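PDB 6HCP: BauA from Acinetobacter baumannii, which takes up iron as ferric preacinetobactin across the outer membrane and belongs to the TonB-dependent receptor family. Local coordinates for residues G136-L141 and G159-V164; A168-F173 and G193-E198; N199-V204 and L231-E236; R239-A244 and R293-F298; A306-S311 and K346-G351. One frame throughout, in Å; residues are numbered along the deposited sequence.

Contact 1 (G136-L141 and G159-V164); sequences GRVEVL and GTVNLV
E139 and N162 stand side by side on two antiparallel strands of the plug domain of this TonB-dependent receptor, both pointing to the same face of the sheet. Their flat ends are turned 64° apart, so ND2 of N162, donating in its own amide plane, reaches OE1 of E139 from above the carboxylate plane (3.0 Å). N162 CG lies anti to the backbone N (chi1 -178°), which brings the amide up beside the glutamate. The other end of this amide, OD1, is taken by S117 and G120, while E139 OE1 also accepts from N48 N, so both polar groups of this buried pair have further partners. On the same face, V164 presents CG2 obliquely to E139 OE2 at 3.6 Å, and its CB meets R137 CB at 3.8 Å. The reverse face is apolar: L163 places CD2 equally close to both methyls of V138, CG1 and CG2 (3.9 Å each), and V138, V140 and V161 all pack on helix 81-84. At the G136 end of the pairing, G136 and R137 both face V164, a classic beta bulge. The V164 oxygen O accepts a short bond from G136 N (2.7 Å) and a weak one from R137 N (3.3 Å).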
# COMPACT_ATOMS: atom_id res chain seq x y z
N GLY A 136 24.33 -15.24 -19.23
CA GLY A 136 25.32 -14.96 -18.21
C GLY A 136 25.61 -13.47 -18.07
O GLY A 136 26.00 -13.00 -17.00
N ARG A 137 25.50 -12.74 -19.19
CA ARG A 137 25.76 -11.30 -19.19
C ARG A 137 24.76 -10.63 -20.14
O ARG A 137 24.35 -11.20 -21.14
CB ARG A 137 27.17 -10.94 -19.66
CG ARG A 137 28.30 -11.63 -18.90
CD ARG A 137 28.54 -10.99 -17.54
NE ARG A 137 29.67 -11.61 -16.87
CZ ARG A 137 29.60 -12.56 -15.93
NH1 ARG A 137 28.44 -13.10 -15.57
NH2 ARG A 137 30.72 -12.95 -15.37
N VAL A 138 24.39 -9.41 -19.79
CA VAL A 138 23.65 -8.53 -20.68
C VAL A 138 24.45 -7.24 -20.82
O VAL A 138 24.63 -6.54 -19.83
CB VAL A 138 22.24 -8.24 -20.14
CG1 VAL A 138 21.56 -7.15 -20.96
CG2 VAL A 138 21.39 -9.49 -20.10
N GLU A 139 25.02 -7.03 -22.01
CA GLU A 139 25.96 -5.98 -22.26
C GLU A 139 25.30 -4.87 -23.10
O GLU A 139 24.51 -5.14 -24.00
CB GLU A 139 27.18 -6.51 -23.03
CG GLU A 139 27.84 -7.72 -22.41
CD GLU A 139 29.04 -8.22 -23.20
OE1 GLU A 139 29.19 -7.82 -24.40
OE2 GLU A 139 29.86 -8.95 -22.59
N VAL A 140 25.66 -3.63 -22.80
CA VAL A 140 25.18 -2.47 -23.53
C VAL A 140 26.39 -1.66 -23.97
O VAL A 140 27.27 -1.32 -23.16
CB VAL A 140 24.22 -1.59 -22.71
CG1 VAL A 140 23.69 -0.42 -23.54
CG2 VAL A 140 23.07 -2.38 -22.13
N LEU A 141 26.39 -1.28 -25.25
CA LEU A 141 27.32 -0.30 -25.78
C LEU A 141 26.49 0.87 -26.31
O LEU A 141 25.61 0.67 -27.13
CB LEU A 141 28.16 -0.92 -26.90
CG LEU A 141 29.24 0.01 -27.47
CD1 LEU A 141 30.44 -0.77 -27.94
CD2 LEU A 141 28.70 0.89 -28.58
N GLY A 159 22.08 2.19 -29.66
CA GLY A 159 23.13 1.41 -28.99
C GLY A 159 23.00 -0.07 -29.32
O GLY A 159 22.04 -0.49 -29.92
N THR A 160 23.94 -0.86 -28.82
CA THR A 160 23.89 -2.29 -29.06
C THR A 160 23.79 -3.03 -27.72
O THR A 160 24.59 -2.79 -26.81
CB THR A 160 25.09 -2.77 -29.89
OG1 THR A 160 25.08 -2.06 -31.13
CG2 THR A 160 25.04 -4.27 -30.14
N VAL A 161 22.82 -3.93 -27.65
CA VAL A 161 22.63 -4.83 -26.55
C VAL A 161 23.12 -6.21 -26.99
O VAL A 161 22.60 -6.75 -27.97
CB VAL A 161 21.14 -4.88 -26.15
CG1 VAL A 161 20.92 -5.86 -25.00
CG2 VAL A 161 20.61 -3.50 -25.81
N ASN A 162 24.10 -6.74 -26.26
CA ASN A 162 24.71 -8.02 -26.58
C ASN A 162 24.43 -8.99 -25.42
O ASN A 162 24.77 -8.70 -24.27
CB ASN A 162 26.22 -7.87 -26.83
CG ASN A 162 26.88 -9.18 -27.21
OD1 ASN A 162 26.37 -9.91 -28.07
ND2 ASN A 162 27.96 -9.54 -26.52
N LEU A 163 23.78 -10.11 -25.75
CA LEU A 163 23.40 -11.10 -24.77
C LEU A 163 24.37 -12.27 -24.84
O LEU A 163 24.58 -12.86 -25.93
CB LEU A 163 21.97 -11.57 -25.04
CG LEU A 163 20.93 -10.45 -25.21
CD1 LEU A 163 19.55 -11.03 -25.42
CD2 LEU A 163 20.92 -9.51 -24.01
N VAL A 164 25.05 -12.51 -23.72
CA VAL A 164 26.09 -13.54 -23.63
C VAL A 164 25.46 -14.76 -22.95
O VAL A 164 24.92 -14.65 -21.85
CB VAL A 164 27.30 -13.02 -22.84
CG1 VAL A 164 28.36 -14.09 -22.64
CG2 VAL A 164 27.89 -11.77 -23.47

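Contact 2 (A168-F173 and G193-E198); sequences AADEPF and GRRFGE
R195 reaches across from its strand to the loop 168-173 and donates from NH2 to the A168 carbonyl O at 2.9 Å, the oxygen lying close to the guanidinium plane. The bend at chi3 (73°) turns the guanidinium back to that carbonyl. Its remaining nitrogens are also engaged, NH1 in a salt bridge with D232 and NE on the K200 carbonyl, which should hold the rotation of the group. Further along, a water links the loop to the strand, donating to D170 O (2.6 Å) and accepting from R195 N (2.9 Å). D170 OD1 lies 4.2 Å from R195 NE but well out of the guanidinium plane, so it probably adds only a charge attraction. Packing surrounds these bonds. A168 CB rests on R195 CG at 3.7 Å, and on the exposed side one face of the R194 guanidinium lies against the proline ring, P172 CG being 3.6 Å from NH1. At the far end F173 and G193 form an antiparallel hydrogen-bonded pair, F173 N to G193 O at 2.9 Å and G193 N to F173 O at 2.8 Å. It marks the point where the loop following the plug strand 159-165 enters the beta-barrel, beginning its first hairpin, strands 173-181 and 184-196.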
# COMPACT_ATOMS: atom_id res chain seq x y z
N ALA A 168 28.63 -24.24 -19.12
CA ALA A 168 28.82 -25.01 -17.90
C ALA A 168 30.10 -24.57 -17.18
O ALA A 168 31.18 -24.57 -17.76
CB ALA A 168 28.86 -26.49 -18.21
N ALA A 169 29.95 -24.23 -15.90
CA ALA A 169 31.08 -24.07 -15.00
C ALA A 169 31.71 -25.44 -14.70
O ALA A 169 31.12 -26.50 -14.97
CB ALA A 169 30.63 -23.38 -13.73
N ASP A 170 32.90 -25.41 -14.08
CA ASP A 170 33.71 -26.62 -13.82
C ASP A 170 32.97 -27.57 -12.87
O ASP A 170 32.81 -28.76 -13.18
CB ASP A 170 35.08 -26.23 -13.27
CG ASP A 170 36.04 -25.76 -14.35
OD1 ASP A 170 35.91 -26.24 -15.50
OD2 ASP A 170 36.87 -24.89 -14.05
N GLU A 171 32.36 -27.00 -11.82
CA GLU A 171 31.65 -27.77 -10.80
C GLU A 171 30.21 -28.00 -11.24
O GLU A 171 29.52 -27.07 -11.67
CB GLU A 171 31.70 -27.05 -9.46
CG GLU A 171 33.03 -27.24 -8.74
CD GLU A 171 33.63 -28.62 -8.93
OE1 GLU A 171 33.05 -29.59 -8.40
OE2 GLU A 171 34.62 -28.75 -9.69
N PRO A 172 29.68 -29.24 -11.09
CA PRO A 172 28.31 -29.54 -11.48
C PRO A 172 27.33 -28.62 -10.73
O PRO A 172 27.61 -28.20 -9.61
CB PRO A 172 28.13 -31.02 -11.08
CG PRO A 172 29.54 -31.56 -11.03
CD PRO A 172 30.39 -30.41 -10.54
N PHE A 173 26.23 -28.27 -11.39
CA PHE A 173 25.35 -27.21 -10.94
C PHE A 173 23.91 -27.58 -11.25
O PHE A 173 23.62 -28.06 -12.35
CB PHE A 173 25.71 -25.90 -11.63
CG PHE A 173 24.80 -24.75 -11.29
CD1 PHE A 173 24.93 -24.10 -10.07
CD2 PHE A 173 23.90 -24.26 -12.21
CE1 PHE A 173 24.17 -22.98 -9.78
CE2 PHE A 173 23.12 -23.15 -11.92
CZ PHE A 173 23.24 -22.52 -10.70
N GLY A 193 24.04 -27.47 -15.09
CA GLY A 193 25.27 -27.57 -15.85
C GLY A 193 26.16 -28.70 -15.36
O GLY A 193 26.18 -29.03 -14.17
N ARG A 194 26.95 -29.25 -16.29
CA ARG A 194 27.97 -30.23 -15.98
C ARG A 194 28.98 -30.24 -17.13
O ARG A 194 28.61 -30.03 -18.29
CB ARG A 194 27.34 -31.61 -15.81
CG ARG A 194 28.31 -32.69 -15.36
CD ARG A 194 27.62 -34.04 -15.25
NE ARG A 194 26.89 -34.15 -14.00
CZ ARG A 194 27.45 -34.39 -12.82
NH1 ARG A 194 28.75 -34.61 -12.73
NH2 ARG A 194 26.72 -34.37 -11.72
N ARG A 195 30.24 -30.48 -16.78
CA ARG A 195 31.31 -30.66 -17.77
C ARG A 195 31.73 -32.13 -17.82
O ARG A 195 31.50 -32.89 -16.87
CB ARG A 195 32.47 -29.72 -17.44
CG ARG A 195 32.09 -28.25 -17.53
CD ARG A 195 33.27 -27.32 -17.64
NE ARG A 195 33.88 -27.41 -18.96
CZ ARG A 195 33.43 -26.80 -20.05
NH1 ARG A 195 34.00 -27.05 -21.21
NH2 ARG A 195 32.40 -25.96 -19.98
N PHE A 196 32.25 -32.55 -18.98
CA PHE A 196 32.55 -33.95 -19.29
C PHE A 196 33.94 -34.05 -19.92
O PHE A 196 34.48 -33.04 -20.43
CB PHE A 196 31.52 -34.55 -20.25
CG PHE A 196 30.11 -34.50 -19.76
CD1 PHE A 196 29.33 -33.37 -19.96
CD2 PHE A 196 29.57 -35.55 -19.03
CE1 PHE A 196 28.02 -33.32 -19.50
CE2 PHE A 196 28.26 -35.51 -18.59
CZ PHE A 196 27.49 -34.38 -18.81
N GLY A 197 34.47 -35.28 -19.94
CA GLY A 197 35.79 -35.56 -20.48
C GLY A 197 36.85 -35.45 -19.40
O GLY A 197 36.63 -34.82 -18.37
N GLU A 198 38.02 -36.04 -19.66
CA GLU A 198 39.05 -36.20 -18.65
C GLU A 198 39.56 -34.83 -18.20
O GLU A 198 40.01 -34.69 -17.07
CB GLU A 198 40.19 -37.07 -19.18
CG GLU A 198 39.79 -38.52 -19.36
CD GLU A 198 40.92 -39.52 -19.15
OE1 GLU A 198 41.81 -39.24 -18.32
OE2 GLU A 198 40.90 -40.58 -19.81
O HOH W 1 31.19 -30.54 -14.06

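Contact 3 (N199-V204 and L231-E236); sequences NKEFGV and LDWQGE
F202 and W233 are paired across a non-hydrogen-bonded antiparallel position, brought together by different first torsions. In F202, CG lies anti to the carbonyl carbon (chi1 -58°) and the ring leans across to the other strand; in W233, CG lies opposite the backbone N (chi1 167°). F202 CE1 then sits 3.3 Å from W233 CD1, against the five-membered ring, with the two planes at 35°, an oblique meeting. Beside them V204 and L231 run alongside each other, L231 CD2 touching V204 CG1 at 3.9 Å, and together the four side chains form an apolar patch on this face. On the other face D232 holds its CG between the backbone N and the carbonyl carbon, the crowded position, and its OD1 comes within 3.3 Å of G203 CA, where no side chain intervenes. OD2 is gripped by two donors: Q234 NE2 bonds it on the anti side at 2.8 Å, and R195 makes a salt bridge to it. The backbone ladder joins Q234 N to E201 O (2.8 Å), G203 N to D232 O, and D232 N to G203 O. E201 curls its carboxylate back on its own turn, OE1 accepting from N199 N at 2.9 Å. This is the open end of the barrel hairpin of strands 202-212 and 221-234. On one flank lies strand 184-196, where E201 and F202 both face F196 in a classic beta bulge; on the other lies strand 238-252, with V240 against W233 and F241 against D232 and Q234.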
# COMPACT_ATOMS: atom_id res chain seq x y z
N ASN A 199 39.53 -33.84 -19.09
CA ASN A 199 40.01 -32.49 -18.74
C ASN A 199 38.84 -31.49 -18.72
O ASN A 199 39.06 -30.29 -18.70
CB ASN A 199 41.12 -32.02 -19.68
CG ASN A 199 42.32 -32.94 -19.65
OD1 ASN A 199 43.22 -32.76 -18.84
ND2 ASN A 199 42.26 -34.03 -20.41
N LYS A 200 37.61 -32.01 -18.63
CA LYS A 200 36.38 -31.19 -18.59
C LYS A 200 36.35 -30.25 -19.81
O LYS A 200 35.99 -29.08 -19.71
CB LYS A 200 36.34 -30.40 -17.27
CG LYS A 200 36.01 -31.25 -16.05
CD LYS A 200 36.01 -30.47 -14.76
CE LYS A 200 35.41 -31.27 -13.62
NZ LYS A 200 35.29 -30.44 -12.41
N GLU A 201 36.67 -30.82 -20.97
CA GLU A 201 36.85 -30.05 -22.18
C GLU A 201 35.49 -29.82 -22.85
O GLU A 201 35.38 -28.98 -23.75
CB GLU A 201 37.86 -30.75 -23.11
CG GLU A 201 37.43 -32.13 -23.57
CD GLU A 201 37.99 -33.29 -22.76
OE1 GLU A 201 38.44 -33.07 -21.62
OE2 GLU A 201 37.96 -34.43 -23.27
N PHE A 202 34.47 -30.60 -22.45
CA PHE A 202 33.10 -30.45 -22.94
C PHE A 202 32.19 -29.91 -21.83
O PHE A 202 32.28 -30.34 -20.68
CB PHE A 202 32.51 -31.76 -23.44
CG PHE A 202 33.29 -32.43 -24.54
CD1 PHE A 202 33.12 -32.05 -25.86
CD2 PHE A 202 34.15 -33.48 -24.25
CE1 PHE A 202 33.84 -32.68 -26.86
CE2 PHE A 202 34.85 -34.11 -25.26
CZ PHE A 202 34.72 -33.69 -26.56
N GLY A 203 31.26 -29.03 -22.21
CA GLY A 203 30.29 -28.47 -21.27
C GLY A 203 28.88 -28.52 -21.83
O GLY A 203 28.66 -28.34 -23.03
N VAL A 204 27.92 -28.82 -20.95
CA VAL A 204 26.50 -28.77 -21.26
C VAL A 204 25.80 -27.92 -20.19
O VAL A 204 25.95 -28.16 -18.98
CB VAL A 204 25.89 -30.18 -21.30
CG1 VAL A 204 24.41 -30.12 -21.59
CG2 VAL A 204 26.61 -31.10 -22.29
N LEU A 231 26.32 -25.45 -25.29
CA LEU A 231 27.34 -26.51 -25.41
C LEU A 231 28.67 -25.85 -25.77
O LEU A 231 28.72 -24.95 -26.58
CB LEU A 231 26.96 -27.51 -26.50
CG LEU A 231 25.52 -28.01 -26.47
CD1 LEU A 231 25.22 -28.84 -27.71
CD2 LEU A 231 25.26 -28.82 -25.21
N ASP A 232 29.76 -26.39 -25.23
CA ASP A 232 31.05 -25.91 -25.60
C ASP A 232 32.07 -27.06 -25.59
O ASP A 232 31.92 -28.06 -24.87
CB ASP A 232 31.53 -24.79 -24.70
CG ASP A 232 31.99 -25.26 -23.33
OD1 ASP A 232 31.12 -25.50 -22.49
OD2 ASP A 232 33.22 -25.18 -23.06
N TRP A 233 33.10 -26.89 -26.43
CA TRP A 233 34.29 -27.75 -26.46
C TRP A 233 35.54 -26.87 -26.46
O TRP A 233 35.67 -25.96 -27.28
CB TRP A 233 34.26 -28.69 -27.67
CG TRP A 233 35.58 -29.36 -27.91
CD1 TRP A 233 36.14 -30.35 -27.15
CD2 TRP A 233 36.56 -29.02 -28.91
NE1 TRP A 233 37.39 -30.65 -27.62
CE2 TRP A 233 37.67 -29.87 -28.71
CE3 TRP A 233 36.60 -28.11 -29.97
CZ2 TRP A 233 38.81 -29.82 -29.51
CZ3 TRP A 233 37.72 -28.07 -30.78
CH2 TRP A 233 38.81 -28.91 -30.55
N GLN A 234 36.39 -27.06 -25.45
CA GLN A 234 37.64 -26.34 -25.33
C GLN A 234 38.79 -27.28 -25.73
O GLN A 234 39.09 -28.22 -25.00
CB GLN A 234 37.90 -25.84 -23.91
CG GLN A 234 36.74 -25.07 -23.31
CD GLN A 234 36.39 -23.84 -24.11
OE1 GLN A 234 37.24 -23.02 -24.46
NE2 GLN A 234 35.11 -23.74 -24.45
N GLY A 235 39.38 -27.04 -26.90
CA GLY A 235 40.56 -27.76 -27.36
C GLY A 235 41.82 -26.99 -27.04
O GLY A 235 41.76 -25.90 -26.46
N GLU A 236 42.97 -27.55 -27.44
CA GLU A 236 44.25 -26.93 -27.14
C GLU A 236 44.40 -25.63 -27.93
O GLU A 236 44.82 -24.61 -27.39
CB GLU A 236 45.39 -27.89 -27.50
CG GLU A 236 46.74 -27.43 -26.99
CD GLU A 236 47.87 -28.40 -27.27
OE1 GLU A 236 47.58 -29.59 -27.52
OE2 GLU A 236 49.04 -27.95 -27.26

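Contact 4 (R239-A244 and R293-F298); sequences RVFVDA and RGEYDF. With EDO (1,2-ethanediol), chain V.
R239 lies between two carboxylates of the opposite strand, E295 and D297, and all three of its guanidinium nitrogens are used. Side-on, NE and NH1 both bond E295 OE1 (3.0 Å each), with the two planes 71° apart. End-on, NH1 goes to D297 OD1 (2.8 Å) and NH2 to D297 OD2 (2.9 Å), both from the syn side but tilted out of the carboxylate plane, which is turned 27° from the guanidinium. The salt-bridge network leaves E295 OE2 to a bound ethanediol, probably from the crystallisation liquor, whose two hydroxyls both donate to it, O1 at 2.8 Å. Two residue pairs along, on the same face, the R293 guanidinium stacks on F241 at 16° between planes, an off-centre cation-pi contact with NH2 3.6 Å from F241 CG. Y167 takes a bond from that NH2, and a water accepts from R293 NE while donating to D243 OD2 (2.7 Å). The backbones form an antiparallel ladder, with F241 N bonded to R293 O and E295 N to R239 O. In the barrel wall, strand 238-252 is flanked by strand 221-234, where R239 and F241 pack on Q234; beyond 282-297 comes strand 302-318, where R239 and D297 touch M303 and R293 touches A307.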
# COMPACT_ATOMS: atom_id res chain seq x y z
N ARG A 239 38.34 -23.99 -30.27
CA ARG A 239 37.18 -23.94 -29.35
C ARG A 239 35.90 -23.86 -30.19
O ARG A 239 35.89 -23.25 -31.27
CB ARG A 239 37.29 -22.72 -28.44
CG ARG A 239 38.51 -22.73 -27.53
CD ARG A 239 38.82 -21.36 -26.98
NE ARG A 239 39.21 -20.46 -28.04
CZ ARG A 239 40.42 -20.42 -28.59
NH1 ARG A 239 40.70 -19.50 -29.49
NH2 ARG A 239 41.36 -21.27 -28.20
N VAL A 240 34.84 -24.54 -29.74
CA VAL A 240 33.53 -24.48 -30.38
C VAL A 240 32.46 -24.22 -29.32
O VAL A 240 32.53 -24.77 -28.23
CB VAL A 240 33.21 -25.76 -31.16
CG1 VAL A 240 31.82 -25.72 -31.75
CG2 VAL A 240 34.25 -26.01 -32.25
N PHE A 241 31.53 -23.31 -29.63
CA PHE A 241 30.39 -22.96 -28.76
C PHE A 241 29.11 -23.08 -29.57
O PHE A 241 29.01 -22.53 -30.65
CB PHE A 241 30.52 -21.52 -28.25
CG PHE A 241 31.79 -21.22 -27.50
CD1 PHE A 241 31.85 -21.39 -26.14
CD2 PHE A 241 32.90 -20.73 -28.16
CE1 PHE A 241 33.01 -21.07 -25.44
CE2 PHE A 241 34.04 -20.39 -27.46
CZ PHE A 241 34.12 -20.63 -26.11
N VAL A 242 28.14 -23.84 -29.06
CA VAL A 242 26.86 -23.99 -29.70
C VAL A 242 25.78 -23.54 -28.72
O VAL A 242 25.82 -23.88 -27.53
CB VAL A 242 26.63 -25.44 -30.16
CG1 VAL A 242 25.24 -25.64 -30.72
CG2 VAL A 242 27.69 -25.88 -31.16
N ASP A 243 24.80 -22.79 -29.23
CA ASP A 243 23.65 -22.33 -28.45
C ASP A 243 22.37 -22.59 -29.24
O ASP A 243 22.33 -22.42 -30.46
CB ASP A 243 23.81 -20.84 -28.12
CG ASP A 243 25.02 -20.54 -27.26
OD1 ASP A 243 24.91 -20.66 -26.02
OD2 ASP A 243 26.08 -20.19 -27.84
N ALA A 244 21.32 -23.00 -28.54
CA ALA A 244 20.01 -23.13 -29.15
C ALA A 244 18.93 -22.82 -28.11
O ALA A 244 19.11 -23.12 -26.93
CB ALA A 244 19.82 -24.51 -29.72
N ARG A 293 29.76 -21.04 -33.01
CA ARG A 293 30.94 -20.26 -33.11
C ARG A 293 32.15 -21.18 -33.00
O ARG A 293 32.20 -22.04 -32.12
CB ARG A 293 31.04 -19.22 -31.99
CG ARG A 293 29.97 -18.14 -32.02
CD ARG A 293 30.09 -17.18 -30.84
NE ARG A 293 29.78 -17.80 -29.55
CZ ARG A 293 30.48 -17.59 -28.44
NH1 ARG A 293 31.55 -16.80 -28.47
NH2 ARG A 293 30.09 -18.11 -27.29
N GLY A 294 33.12 -20.99 -33.89
CA GLY A 294 34.38 -21.74 -33.87
C GLY A 294 35.56 -20.79 -33.91
O GLY A 294 35.47 -19.73 -34.50
N GLU A 295 36.60 -21.12 -33.14
CA GLU A 295 37.84 -20.36 -33.14
C GLU A 295 39.02 -21.33 -33.35
O GLU A 295 39.00 -22.47 -32.87
CB GLU A 295 38.01 -19.60 -31.83
CG GLU A 295 36.87 -18.66 -31.51
CD GLU A 295 36.98 -17.95 -30.17
OE1 GLU A 295 37.99 -18.18 -29.46
OE2 GLU A 295 36.03 -17.25 -29.81
N TYR A 296 40.04 -20.85 -34.06
CA TYR A 296 41.26 -21.63 -34.32
C TYR A 296 42.48 -20.72 -34.19
O TYR A 296 42.59 -19.71 -34.88
CB TYR A 296 41.22 -22.31 -35.70
CG TYR A 296 42.35 -23.27 -35.92
CD1 TYR A 296 42.35 -24.53 -35.33
CD2 TYR A 296 43.53 -22.85 -36.50
CE1 TYR A 296 43.45 -25.37 -35.41
CE2 TYR A 296 44.62 -23.69 -36.64
CZ TYR A 296 44.58 -24.95 -36.08
OH TYR A 296 45.66 -25.78 -36.21
N ASP A 297 43.35 -21.06 -33.24
CA ASP A 297 44.58 -20.32 -33.00
C ASP A 297 45.70 -20.90 -33.87
O ASP A 297 46.13 -22.02 -33.64
CB ASP A 297 45.01 -20.40 -31.54
CG ASP A 297 43.94 -19.98 -30.56
OD1 ASP A 297 43.10 -19.14 -30.93
OD2 ASP A 297 43.91 -20.54 -29.46
N PHE A 298 46.09 -20.17 -34.92
CA PHE A 298 47.21 -20.56 -35.77
C PHE A 298 48.52 -20.38 -34.99
O PHE A 298 49.44 -21.17 -35.14
CB PHE A 298 47.22 -19.74 -37.06
CG PHE A 298 46.11 -20.12 -38.01
CD1 PHE A 298 46.23 -21.22 -38.85
CD2 PHE A 298 44.96 -19.35 -38.09
CE1 PHE A 298 45.20 -21.57 -39.71
CE2 PHE A 298 43.95 -19.69 -38.98
CZ PHE A 298 44.06 -20.81 -39.77
C1 EDO V . 34.06 -14.65 -31.97
O1 EDO V . 35.29 -15.33 -31.70
C2 EDO V . 32.95 -15.67 -31.84
O2 EDO V . 33.51 -16.81 -31.16
O HOH W 2 27.71 -19.89 -29.98

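Contact 5 (A306-S311 and K346-G351); sequences AAYGQS and KSADAG
The CA atoms of A306 and A350 come within 4.0 Å, the shortest such spacing in the register of these two antiparallel barrel strands, and their CB atoms touch. Two hydrogen-bonded pairs clamp the backbones. A307 N bonds D349 O at 2.7 Å, with D349 N returning to A307 O; G309 N bonds S347 O and S347 N bonds G309 O, each at 2.9 Å. The face carrying A307, G309, S347 and D349 is the tighter one, turned toward the plug. Here A307 CB touches D349 O at 3.5 Å, S347 OG bonds the F122 carbonyl, and S347 and D349 both touch L121 of strand 121-122. D349 OD1 is further held by Y305 and N368. The opposite face, with A306, Y308, Q310 and K346 on the surface, is looser. There Y308, with CG anti to the backbone N (chi1 177°), runs alongside K346 and points the same way; its OH rests on the aliphatic part of the lysine, 3.5 Å from CD, while the lysine chain bends at chi4 beyond it. A348 CB lies at the edge of the Y308 ring, near its plane, 4.3 Å from CD1. Q310 NE2 adds a weak bond to the Y308 hydroxyl OH at 3.4 Å. A bound detergent molecule lies close to the A350 side chain, consistent with this face meeting lipid. Within the wall, strand 282-297 borders 302-318 through backbone bonds from A306 to G294 and Y308 to I292, and strand 361-381 lies beyond 331-358, with K346 bonded to N373.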
# COMPACT_ATOMS: atom_id res chain seq x y z
N ALA A 306 34.71 -18.24 -36.93
CA ALA A 306 33.52 -18.23 -37.73
C ALA A 306 32.31 -18.44 -36.82
O ALA A 306 32.37 -19.26 -35.89
CB ALA A 306 33.60 -19.31 -38.79
N ALA A 307 31.23 -17.74 -37.15
CA ALA A 307 29.93 -17.87 -36.46
C ALA A 307 28.83 -17.95 -37.51
O ALA A 307 28.88 -17.26 -38.52
CB ALA A 307 29.73 -16.70 -35.54
N TYR A 308 27.91 -18.90 -37.32
CA TYR A 308 26.76 -19.07 -38.13
C TYR A 308 25.55 -19.29 -37.21
O TYR A 308 25.63 -20.04 -36.24
CB TYR A 308 26.89 -20.27 -39.06
CG TYR A 308 25.66 -20.54 -39.89
CD1 TYR A 308 25.36 -19.74 -40.99
CD2 TYR A 308 24.71 -21.47 -39.49
CE1 TYR A 308 24.20 -19.93 -41.73
CE2 TYR A 308 23.54 -21.68 -40.22
CZ TYR A 308 23.29 -20.91 -41.34
OH TYR A 308 22.13 -21.04 -42.04
N GLY A 309 24.41 -18.77 -37.64
CA GLY A 309 23.18 -18.97 -36.90
C GLY A 309 21.95 -18.80 -37.76
O GLY A 309 22.00 -18.24 -38.86
N GLN A 310 20.82 -19.20 -37.18
CA GLN A 310 19.53 -19.04 -37.79
C GLN A 310 18.47 -18.91 -36.69
O GLN A 310 18.61 -19.46 -35.58
CB GLN A 310 19.22 -20.24 -38.70
CG GLN A 310 19.42 -21.56 -38.00
CD GLN A 310 19.27 -22.73 -38.94
OE1 GLN A 310 18.61 -23.71 -38.63
NE2 GLN A 310 19.85 -22.59 -40.13
N SER A 311 17.34 -18.32 -37.05
CA SER A 311 16.24 -18.23 -36.15
C SER A 311 14.96 -18.10 -36.95
O SER A 311 14.98 -17.72 -38.12
CB SER A 311 16.42 -17.07 -35.16
OG SER A 311 16.30 -15.82 -35.82
N LYS A 346 18.88 -16.05 -41.29
CA LYS A 346 20.20 -16.67 -41.25
C LYS A 346 21.27 -15.58 -41.17
O LYS A 346 21.12 -14.52 -41.76
CB LYS A 346 20.44 -17.50 -42.52
CG LYS A 346 19.50 -18.68 -42.71
CD LYS A 346 19.77 -19.43 -44.02
CE LYS A 346 18.55 -20.16 -44.56
NZ LYS A 346 17.90 -20.99 -43.52
N SER A 347 22.36 -15.87 -40.46
CA SER A 347 23.36 -14.86 -40.25
C SER A 347 24.73 -15.52 -40.05
O SER A 347 24.86 -16.65 -39.58
CB SER A 347 23.01 -13.95 -39.10
OG SER A 347 22.82 -14.71 -37.94
N ALA A 348 25.77 -14.76 -40.38
CA ALA A 348 27.13 -15.28 -40.30
C ALA A 348 28.08 -14.12 -40.08
O ALA A 348 27.84 -13.00 -40.55
CB ALA A 348 27.45 -16.06 -41.55
N ASP A 349 29.22 -14.44 -39.46
CA ASP A 349 30.28 -13.51 -39.18
C ASP A 349 31.56 -14.34 -39.03
O ASP A 349 31.61 -15.24 -38.17
CB ASP A 349 29.98 -12.72 -37.90
CG ASP A 349 31.06 -11.75 -37.46
OD1 ASP A 349 32.11 -11.68 -38.13
OD2 ASP A 349 30.82 -11.05 -36.45
N ALA A 350 32.52 -14.12 -39.94
CA ALA A 350 33.79 -14.86 -39.95
C ALA A 350 34.94 -13.88 -40.19
O ALA A 350 34.79 -12.89 -40.90
CB ALA A 350 33.75 -15.94 -40.99
N GLY A 351 36.10 -14.18 -39.61
CA GLY A 351 37.23 -13.32 -39.80
C GLY A 351 38.51 -13.85 -39.19
O GLY A 351 38.61 -15.02 -38.81

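Overall arrangement
Contact 1 lies in the plug sheet, about 9 Å from the centre of the chain, whereas contacts 2 to 5 follow one another round the barrel wall. All five come in series along the chain, each closing before the next opens. Contact 2 adjoins contact 1 in sequence, yet their centres are about 25 Å apart, the chain passing from plug to barrel between them. Contacts 2 and 3, 3 and 4, and 4 and 5 each touch through neighbouring strands, their centres about 9, 10 and 12 Å apart. Contact 4 comes within about 6 Å of contact 1 at the nearest atoms, without touching. Together they trace one arc of the barrel wall, built from successive antiparallel strands, beside the plug it encloses.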